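D-lactate dehydrogenase (Fermentative) (Pseudomonas aeruginosa, PDB 6ABJ) catalyses the NADH-dependent interconversion of pyruvate and D-lactate, working as a tetrameric member of the D-isomer specific 2-hydroxyacid dehydrogenase family. Local coordinates at residues H37-E42 with T326-I331; G164-G169 with D208-E213; E185-D190 with R203-D208. One frame throughout, in Å; residues are numbered along the deposited sequence.

Contact 1: residues H37-E42 with T326-I331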
loop_
_atom_site.group_PDB
_atom_site.type_symbol
_atom_site.label_atom_id
_atom_site.label_comp_id
_atom_site.label_asym_id
_atom_site.label_seq_id
_atom_site.Cartn_x
_atom_site.Cartn_y
_atom_site.Cartn_z
ATOM N N HIS B 37 -26.805 29.742 0.305
ATOM C CA HIS B 37 -27.081 30.865 -0.615
ATOM C C HIS B 37 -28.560 31.246 -0.644
ATOM O O HIS B 37 -28.894 32.324 -1.091
ATOM C CB HIS B 37 -26.560 30.594 -2.048
ATOM C CG HIS B 37 -25.059 30.503 -2.147
ATOM N ND1 HIS B 37 -24.209 31.006 -1.180
ATOM C CD2 HIS B 37 -24.257 29.983 -3.111
ATOM C CE1 HIS B 37 -22.955 30.790 -1.537
ATOM N NE2 HIS B 37 -22.955 30.171 -2.705
ATOM N N ARG B 38 -29.439 30.380 -0.149
ATOM C CA ARG B 38 -30.860 30.692 -0.025
ATOM C C ARG B 38 -31.310 30.717 1.443
ATOM O O ARG B 38 -32.483 30.610 1.712
ATOM C CB ARG B 38 -31.712 29.696 -0.854
ATOM C CG ARG B 38 -31.140 28.272 -0.951
ATOM C CD ARG B 38 -30.106 28.242 -2.087
ATOM N NE ARG B 38 -29.456 26.948 -2.232
ATOM C CZ ARG B 38 -30.016 25.892 -2.816
ATOM N NH1 ARG B 38 -31.246 25.959 -3.309
ATOM N NH2 ARG B 38 -29.346 24.754 -2.911
ATOM N N HIS B 39 -30.386 30.883 2.388
ATOM C CA HIS B 39 -30.767 31.033 3.792
ATOM C C HIS B 39 -30.042 32.169 4.483
ATOM O O HIS B 39 -30.654 32.903 5.232
ATOM C CB HIS B 39 -30.544 29.733 4.591
ATOM C CG HIS B 39 -31.384 28.596 4.121
ATOM N ND1 HIS B 39 -32.728 28.480 4.424
ATOM C CD2 HIS B 39 -31.084 27.541 3.327
ATOM C CE1 HIS B 39 -33.221 27.406 3.840
ATOM N NE2 HIS B 39 -32.241 26.820 3.168
ATOM N N GLY B 40 -28.737 32.289 4.294
ATOM C CA GLY B 40 -27.967 33.337 4.966
ATOM C C GLY B 40 -27.790 33.090 6.452
ATOM O O GLY B 40 -27.685 34.038 7.248
ATOM N N PHE B 41 -27.770 31.829 6.857
ATOM C CA PHE B 41 -27.482 31.549 8.242
ATOM C C PHE B 41 -26.004 31.868 8.531
ATOM O O PHE B 41 -25.195 32.004 7.636
ATOM C CB PHE B 41 -27.848 30.090 8.565
ATOM C CG PHE B 41 -29.328 29.753 8.377
ATOM C CD1 PHE B 41 -30.340 30.693 8.604
ATOM C CD2 PHE B 41 -29.716 28.458 8.016
ATOM C CE1 PHE B 41 -31.692 30.350 8.448
ATOM C CE2 PHE B 41 -31.060 28.103 7.887
ATOM C CZ PHE B 41 -32.056 29.044 8.103
ATOM N N GLU B 42 -25.653 31.999 9.797
ATOM C CA GLU B 42 -24.268 32.209 10.194
ATOM C C GLU B 42 -23.742 30.837 10.560
ATOM O O GLU B 42 -24.126 30.276 11.597
ATOM C CB GLU B 42 -24.146 33.155 11.418
ATOM C CG GLU B 42 -22.693 33.476 11.823
ATOM C CD GLU B 42 -22.584 34.421 13.018
ATOM O OE1 GLU B 42 -23.431 35.313 13.152
ATOM O OE2 GLU B 42 -21.658 34.269 13.847
ATOM N N THR B 326 -31.533 19.841 2.637
ATOM C CA THR B 326 -32.488 19.250 3.515
ATOM C C THR B 326 -32.263 19.743 4.947
ATOM O O THR B 326 -33.225 20.166 5.624
ATOM C CB THR B 326 -32.494 17.729 3.391
ATOM O OG1 THR B 326 -33.088 17.418 2.110
ATOM C CG2 THR B 326 -33.352 17.140 4.437
ATOM N N THR B 327 -31.011 19.757 5.402
ATOM C CA THR B 327 -30.729 20.115 6.793
ATOM C C THR B 327 -31.039 21.629 7.044
ATOM O O THR B 327 -31.671 21.965 8.042
ATOM C CB THR B 327 -29.281 19.778 7.124
ATOM O OG1 THR B 327 -29.100 18.351 6.977
ATOM C CG2 THR B 327 -28.903 20.213 8.521
ATOM N N LEU B 328 -30.617 22.510 6.134
ATOM C CA LEU B 328 -30.919 23.927 6.255
ATOM C C LEU B 328 -32.439 24.192 6.152
ATOM O O LEU B 328 -32.992 24.982 6.953
ATOM C CB LEU B 328 -30.095 24.758 5.247
ATOM C CG LEU B 328 -28.568 24.708 5.480
ATOM C CD1 LEU B 328 -27.808 25.739 4.663
ATOM C CD2 LEU B 328 -28.183 24.852 6.940
ATOM N N ASP B 329 -33.127 23.509 5.230
ATOM C CA ASP B 329 -34.584 23.590 5.180
ATOM C C ASP B 329 -35.224 23.107 6.475
ATOM O O ASP B 329 -36.211 23.708 6.935
ATOM C CB ASP B 329 -35.176 22.848 3.978
ATOM C CG ASP B 329 -34.918 23.568 2.640
ATOM O OD1 ASP B 329 -34.497 24.773 2.635
ATOM O OD2 ASP B 329 -35.187 22.940 1.584
ATOM N N ASN B 330 -34.711 22.019 7.056
ATOM C CA ASN B 330 -35.241 21.531 8.331
ATOM C C ASN B 330 -35.129 22.607 9.414
ATOM O O ASN B 330 -36.002 22.742 10.288
ATOM C CB ASN B 330 -34.521 20.262 8.847
ATOM C CG ASN B 330 -34.838 19.033 8.062
ATOM O OD1 ASN B 330 -35.806 18.957 7.299
ATOM N ND2 ASN B 330 -33.987 17.996 8.261
ATOM N N ILE B 331 -34.042 23.354 9.349
ATOM C CA ILE B 331 -33.748 24.345 10.371
ATOM C C ILE B 331 -34.703 25.549 10.196
ATOM O O ILE B 331 -35.218 26.083 11.207
ATOM C CB ILE B 331 -32.251 24.769 10.341
ATOM C CG1 ILE B 331 -31.370 23.660 10.943
ATOM C CG2 ILE B 331 -32.008 26.024 11.179
ATOM C CD1 ILE B 331 -29.886 23.809 10.656
#
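His39 and Phe41 press their rings against Leu328 on helix 317-335, the last long helix of the chain. The tight part is the apolar packing of both rings on Leu328. The His39 imidazole meets the root of the leucine, with CD2 3.5 Å from Leu328 CB, while Leu328 O sits over one ring face. Phe41 brings an edge: its CE2 is 3.8 Å from Leu328 O, which lies in the plane of the phenyl ring, and its CD2 is 4.1 Å from Leu328 CD2. Phe41 CE2 also lies 4.0 Å from Ile331 CG2, the two side chains sliding past each other in opposite directions. A first torsion near -60° (chi1 -63° and -62°) sets both rings beside their own backbone N, and His39 CB rests 3.6 Å above the centre of the Phe41 ring. Ile19 of strand 18-21 touches Phe41, Leu328 and Ile331.

The other side is looser and polar. Asp329 OD1 stands 3.1 Å from His39 NE2, at the ring edge and in its plane, with the carboxylate turned 67° from the imidazole. Both residues are only partly buried. Nearby, Arg38 is exposed to solvent and forms a salt bridge with Asp325, one turn back on the helix.

The loop leading into strand 42-45, an edge strand of the five-stranded parallel sheet, is thus fixed to the C-terminal helix chiefly by apolar packing. At the polar margin, a carboxylate so near could favour the protonated form of His39.

Contact 2: residues G164-G169 with D208-E213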
loop_
_atom_site.group_PDB
_atom_site.type_symbol
_atom_site.label_atom_id
_atom_site.label_comp_id
_atom_site.label_asym_id
_atom_site.label_seq_id
_atom_site.Cartn_x
_atom_site.Cartn_y
_atom_site.Cartn_z
ATOM N N GLY B 164 -29.422 -10.552 -7.072
ATOM C CA GLY B 164 -30.550 -10.575 -6.160
ATOM C C GLY B 164 -30.580 -9.340 -5.295
ATOM O O GLY B 164 -29.655 -9.052 -4.513
ATOM N N VAL B 165 -31.694 -8.619 -5.412
ATOM C CA VAL B 165 -31.914 -7.386 -4.706
ATOM C C VAL B 165 -32.859 -7.617 -3.567
ATOM O O VAL B 165 -34.063 -7.964 -3.788
ATOM C CB VAL B 165 -32.517 -6.371 -5.649
ATOM C CG1 VAL B 165 -32.635 -5.016 -4.953
ATOM C CG2 VAL B 165 -31.694 -6.293 -6.916
ATOM N N ILE B 166 -32.349 -7.454 -2.362
ATOM C CA ILE B 166 -33.140 -7.628 -1.192
ATOM C C ILE B 166 -33.587 -6.239 -0.710
ATOM O O ILE B 166 -32.810 -5.467 -0.139
ATOM C CB ILE B 166 -32.359 -8.386 -0.120
ATOM C CG1 ILE B 166 -32.081 -9.801 -0.649
ATOM C CG2 ILE B 166 -33.145 -8.511 1.204
ATOM C CD1 ILE B 166 -31.188 -10.569 0.267
ATOM N N GLY B 167 -34.870 -5.947 -0.969
ATOM C CA GLY B 167 -35.439 -4.620 -0.617
ATOM C C GLY B 167 -35.514 -3.781 -1.851
ATOM O O GLY B 167 -34.491 -3.377 -2.415
ATOM N N THR B 168 -36.731 -3.526 -2.309
ATOM C CA THR B 168 -36.928 -2.839 -3.568
ATOM C C THR B 168 -37.607 -1.485 -3.403
ATOM O O THR B 168 -38.306 -1.035 -4.303
ATOM C CB THR B 168 -37.658 -3.706 -4.609
ATOM O OG1 THR B 168 -38.937 -4.176 -4.096
ATOM C CG2 THR B 168 -36.784 -4.904 -4.980
ATOM N N GLY B 169 -37.282 -0.837 -2.295
ATOM C CA GLY B 169 -37.431 0.587 -2.134
ATOM C C GLY B 169 -36.666 1.392 -3.131
ATOM O O GLY B 169 -36.147 0.894 -4.116
ATOM N N ASP B 208 -35.319 -17.144 0.335
ATOM C CA ASP B 208 -34.416 -18.284 0.371
ATOM C C ASP B 208 -34.002 -18.742 -1.032
ATOM O O ASP B 208 -32.842 -19.032 -1.255
ATOM C CB ASP B 208 -34.981 -19.400 1.221
ATOM C CG ASP B 208 -34.820 -19.142 2.715
ATOM O OD1 ASP B 208 -33.948 -18.350 3.168
ATOM O OD2 ASP B 208 -35.537 -19.767 3.473
ATOM N N ALA B 209 -34.915 -18.590 -1.979
ATOM C CA ALA B 209 -34.636 -18.916 -3.343
ATOM C C ALA B 209 -33.743 -17.851 -3.997
ATOM O O ALA B 209 -32.804 -18.195 -4.722
ATOM C CB ALA B 209 -35.919 -19.039 -4.083
ATOM N N LEU B 210 -33.980 -16.574 -3.670
ATOM C CA LEU B 210 -33.059 -15.519 -4.073
ATOM C C LEU B 210 -31.627 -15.818 -3.638
ATOM O O LEU B 210 -30.683 -15.710 -4.443
ATOM C CB LEU B 210 -33.506 -14.170 -3.548
ATOM C CG LEU B 210 -32.681 -12.970 -3.998
ATOM C CD1 LEU B 210 -33.608 -11.730 -4.019
ATOM C CD2 LEU B 210 -31.552 -12.752 -3.054
ATOM N N LEU B 211 -31.452 -16.208 -2.393
ATOM C CA LEU B 211 -30.149 -16.435 -1.845
ATOM C C LEU B 211 -29.492 -17.645 -2.544
ATOM O O LEU B 211 -28.280 -17.619 -2.925
ATOM C CB LEU B 211 -30.245 -16.587 -0.363
ATOM C CG LEU B 211 -30.540 -15.305 0.466
ATOM C CD1 LEU B 211 -30.764 -15.651 1.925
ATOM C CD2 LEU B 211 -29.474 -14.276 0.379
ATOM N N ALA B 212 -30.251 -18.691 -2.740
ATOM C CA ALA B 212 -29.652 -19.885 -3.415
ATOM C C ALA B 212 -29.336 -19.635 -4.925
ATOM O O ALA B 212 -28.408 -20.218 -5.440
ATOM C CB ALA B 212 -30.588 -21.043 -3.281
ATOM N N GLU B 213 -30.015 -18.711 -5.591
ATOM C CA GLU B 213 -29.890 -18.572 -7.013
ATOM C C GLU B 213 -28.943 -17.472 -7.439
ATOM O O GLU B 213 -28.493 -17.472 -8.578
ATOM C CB GLU B 213 -31.267 -18.307 -7.655
ATOM C CG GLU B 213 -32.237 -19.524 -7.569
ATOM C CD GLU B 213 -33.624 -19.340 -8.091
ATOM O OE1 GLU B 213 -33.774 -18.532 -8.970
ATOM O OE2 GLU B 213 -34.559 -20.100 -7.656
#
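Leu210 of helix 207-213 sets its forked end against Gly164 on strand 162-166, the first strand of the Rossmann sheet. Its CG lies anti to the backbone N (chi1 -175°), an extended first torsion. The branch point sits against bare backbone: Leu210 CG is 3.9 Å from Gly164 CA, and both methyls touch the same alpha carbon. Having no side chain, Gly164 lets the leucine close down on the strand itself. From there the two branches part. CD1 continues along the main chain to within 3.8 Å of Val165 O, whereas CD2 turns to Ile166 and meets its CG1 at 3.8 Å.

Ile166 and Leu210 cross obliquely, and Ile166 lies chiefly against the CD2 branch. Past that crossing, Ile166 CD1 touches Leu211 CD2 at 4.1 Å, this time with the side chains at about a right angle. Val165, between the two inward positions, turns away from the helix; its side chain touches Leu186. The axes of strand segment 164-166 and helix segment 208-213 pass 8.8 Å apart and run closer to antiparallel than parallel, at 142°.

Beyond Ile166 the chain enters a glycine-rich turn, where Gly167 and Gly169 fit the Rossmann-type GxGxxG pattern. Thr168 N in that turn donates to Asp190, a residue that binds NADH.

All touching residues are buried, and every contact between strand and helix is van der Waals in nature. In the backbone, Gly164 and Ile166 bond to strand 216-219 and Val165 to strand 185-189. The helix meets mostly aliphatic carbon, with one carbonyl oxygen against Leu210 CD1, so the contact is apolar packing and is not directed by polar bonds.

Contact 3: residues E185-D190 with R203-D208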
loop_
_atom_site.group_PDB
_atom_site.type_symbol
_atom_site.label_atom_id
_atom_site.label_comp_id
_atom_site.label_asym_id
_atom_site.label_seq_id
_atom_site.Cartn_x
_atom_site.Cartn_y
_atom_site.Cartn_z
ATOM N N GLU B 185 -29.550 -10.753 -15.006
ATOM C CA GLU B 185 -30.869 -11.284 -14.750
ATOM C C GLU B 185 -31.198 -10.884 -13.325
ATOM O O GLU B 185 -30.549 -11.379 -12.369
ATOM C CB GLU B 185 -30.824 -12.800 -14.885
ATOM C CG GLU B 185 -32.174 -13.464 -14.655
ATOM C CD GLU B 185 -32.159 -14.969 -14.734
ATOM O OE1 GLU B 185 -31.192 -15.624 -15.156
ATOM O OE2 GLU B 185 -33.182 -15.492 -14.309
ATOM N N LEU B 186 -32.224 -10.044 -13.161
ATOM C CA LEU B 186 -32.585 -9.502 -11.858
ATOM C C LEU B 186 -33.605 -10.327 -11.040
ATOM O O LEU B 186 -34.711 -10.593 -11.542
ATOM C CB LEU B 186 -33.178 -8.142 -12.004
ATOM C CG LEU B 186 -32.177 -6.993 -11.895
ATOM C CD1 LEU B 186 -31.632 -6.846 -10.499
ATOM C CD2 LEU B 186 -31.048 -7.204 -12.867
ATOM N N LEU B 187 -33.235 -10.665 -9.799
ATOM C CA LEU B 187 -34.077 -11.361 -8.823
ATOM C C LEU B 187 -34.302 -10.424 -7.673
ATOM O O LEU B 187 -33.467 -9.591 -7.330
ATOM C CB LEU B 187 -33.447 -12.649 -8.323
ATOM C CG LEU B 187 -32.890 -13.575 -9.392
ATOM C CD1 LEU B 187 -32.309 -14.783 -8.742
ATOM C CD2 LEU B 187 -33.909 -13.975 -10.417
ATOM N N ALA B 188 -35.476 -10.500 -7.093
ATOM C CA ALA B 188 -35.833 -9.568 -6.058
ATOM C C ALA B 188 -36.668 -10.177 -4.955
ATOM O O ALA B 188 -37.503 -11.038 -5.178
ATOM C CB ALA B 188 -36.605 -8.436 -6.689
ATOM N N TYR B 189 -36.460 -9.675 -3.764
ATOM C CA TYR B 189 -37.272 -10.021 -2.641
ATOM C C TYR B 189 -37.700 -8.737 -1.948
ATOM O O TYR B 189 -36.881 -7.869 -1.600
ATOM C CB TYR B 189 -36.549 -10.911 -1.621
ATOM C CG TYR B 189 -37.378 -11.038 -0.373
ATOM C CD1 TYR B 189 -38.503 -11.857 -0.334
ATOM C CD2 TYR B 189 -37.091 -10.247 0.741
ATOM C CE1 TYR B 189 -39.349 -11.896 0.799
ATOM C CE2 TYR B 189 -37.906 -10.280 1.863
ATOM C CZ TYR B 189 -38.999 -11.102 1.905
ATOM O OH TYR B 189 -39.758 -11.079 3.047
ATOM N N ASP B 190 -39.009 -8.591 -1.734
ATOM C CA ASP B 190 -39.503 -7.485 -0.887
ATOM C C ASP B 190 -40.851 -7.932 -0.320
ATOM O O ASP B 190 -41.633 -8.555 -1.049
ATOM C CB ASP B 190 -39.648 -6.175 -1.655
ATOM C CG ASP B 190 -39.826 -4.967 -0.748
ATOM O OD1 ASP B 190 -40.972 -4.723 -0.258
ATOM O OD2 ASP B 190 -38.841 -4.219 -0.545
ATOM N N ARG B 203 -37.585 -10.488 -11.469
ATOM C CA ARG B 203 -38.481 -11.575 -11.007
ATOM C C ARG B 203 -38.489 -11.559 -9.480
ATOM O O ARG B 203 -37.424 -11.763 -8.814
ATOM C CB ARG B 203 -37.902 -12.903 -11.462
ATOM C CG ARG B 203 -38.888 -13.875 -12.056
ATOM C CD ARG B 203 -38.723 -15.311 -11.708
ATOM N NE ARG B 203 -37.345 -15.853 -11.672
ATOM C CZ ARG B 203 -36.937 -16.730 -10.761
ATOM N NH1 ARG B 203 -37.758 -17.178 -9.816
ATOM N NH2 ARG B 203 -35.723 -17.214 -10.770
ATOM N N TYR B 204 -39.659 -11.425 -8.874
ATOM C CA TYR B 204 -39.763 -11.613 -7.415
ATOM C C TYR B 204 -39.828 -13.061 -7.076
ATOM O O TYR B 204 -40.449 -13.843 -7.815
ATOM C CB TYR B 204 -41.002 -10.868 -6.806
ATOM C CG TYR B 204 -40.786 -9.387 -6.625
ATOM C CD1 TYR B 204 -41.093 -8.522 -7.644
ATOM C CD2 TYR B 204 -40.246 -8.874 -5.459
ATOM C CE1 TYR B 204 -40.942 -7.185 -7.499
ATOM C CE2 TYR B 204 -40.015 -7.535 -5.328
ATOM C CZ TYR B 204 -40.429 -6.682 -6.327
ATOM O OH TYR B 204 -40.243 -5.311 -6.237
ATOM N N LEU B 205 -39.217 -13.425 -5.944
ATOM C CA LEU B 205 -39.234 -14.763 -5.438
ATOM C C LEU B 205 -39.004 -14.760 -3.959
ATOM O O LEU B 205 -38.721 -13.744 -3.369
ATOM C CB LEU B 205 -38.264 -15.700 -6.174
ATOM C CG LEU B 205 -36.804 -15.326 -6.556
ATOM C CD1 LEU B 205 -36.213 -14.035 -5.939
ATOM C CD2 LEU B 205 -35.849 -16.463 -6.572
ATOM N N ALA B 206 -39.137 -15.919 -3.330
ATOM C CA ALA B 206 -38.853 -16.045 -1.920
ATOM C C ALA B 206 -37.378 -15.725 -1.567
ATOM O O ALA B 206 -36.477 -15.979 -2.357
ATOM C CB ALA B 206 -39.189 -17.445 -1.463
ATOM N N LEU B 207 -37.162 -15.181 -0.369
ATOM C CA LEU B 207 -35.840 -14.784 0.078
ATOM C C LEU B 207 -34.887 -15.982 -0.097
ATOM O O LEU B 207 -33.745 -15.785 -0.547
ATOM C CB LEU B 207 -35.858 -14.336 1.528
ATOM C CG LEU B 207 -34.585 -13.994 2.238
ATOM C CD1 LEU B 207 -33.778 -12.941 1.476
ATOM C CD2 LEU B 207 -34.837 -13.545 3.658
ATOM N N ASP B 208 -35.319 -17.144 0.335
ATOM C CA ASP B 208 -34.416 -18.284 0.371
ATOM C C ASP B 208 -34.002 -18.742 -1.032
ATOM O O ASP B 208 -32.842 -19.032 -1.255
ATOM C CB ASP B 208 -34.981 -19.400 1.221
ATOM C CG ASP B 208 -34.820 -19.142 2.715
ATOM O OD1 ASP B 208 -33.948 -18.350 3.168
ATOM O OD2 ASP B 208 -35.537 -19.767 3.473
HETATM O O HOH W 1 -35.771 -14.549 -13.489
#
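Tyr204 lies over Ala188 where two parallel strands, 185-189 and 203-204, pair within a beta-alpha-beta unit of the Rossmann fold. The backbone ladder has three rungs: Arg203 N to Leu186 O at 2.9 Å, Ala188 N to Arg203 O, and Leu205 N to Ala188 O at 3.0 Å.

With chi1 at -79°, Tyr204 CG stands anti to its carbonyl carbon, which places the ring beside Ala188 of strand 185-189. CB and CG pass Ala188 O. CD2 comes to 3.5 Å from that same oxygen, and CE2 reaches Ala188 CB at 3.8 Å, the methyl sitting under one face in a CH-pi contact, offset toward the rim. The ring edge faces Asp190 N in plane. At the tip, OH is hydrogen-bonded to Thr168 OG1 and to Asn194 N. This brings the tyrosine beside the NADH-binding Asp190, whose OD1 accepts from Tyr192 N.

Further along, Leu207 CB rests 4.0 Å above the centre of the Tyr189 ring. At the opposite end, Arg203 NH2 forms a salt bridge with Glu213, while one water accepts from Arg203 NE at 2.7 Å and donates to Glu185 OE2 at 2.9 Å.

Overall arrangement
Contacts 2 and 3 are neighbours, their centres 4 Å apart. They share Asp208 and helix 207-213, and their strands 162-166 and 185-189 lie side by side in the seven-stranded parallel sheet, joined by a probable hydrogen bond from Val165 N to Leu187 O. Together they build the edge of the NAD-binding domain, next to Asp190. Contact 1 lies about 40 Å from contact 2 and 41 Å from contact 3, centre to centre, and packs beside the five-stranded parallel sheet. Along the chain contact 3 is nested within contact 2, and both within contact 1: the chain passes through the nucleotide domain before helix 317-335 returns to the first sheet.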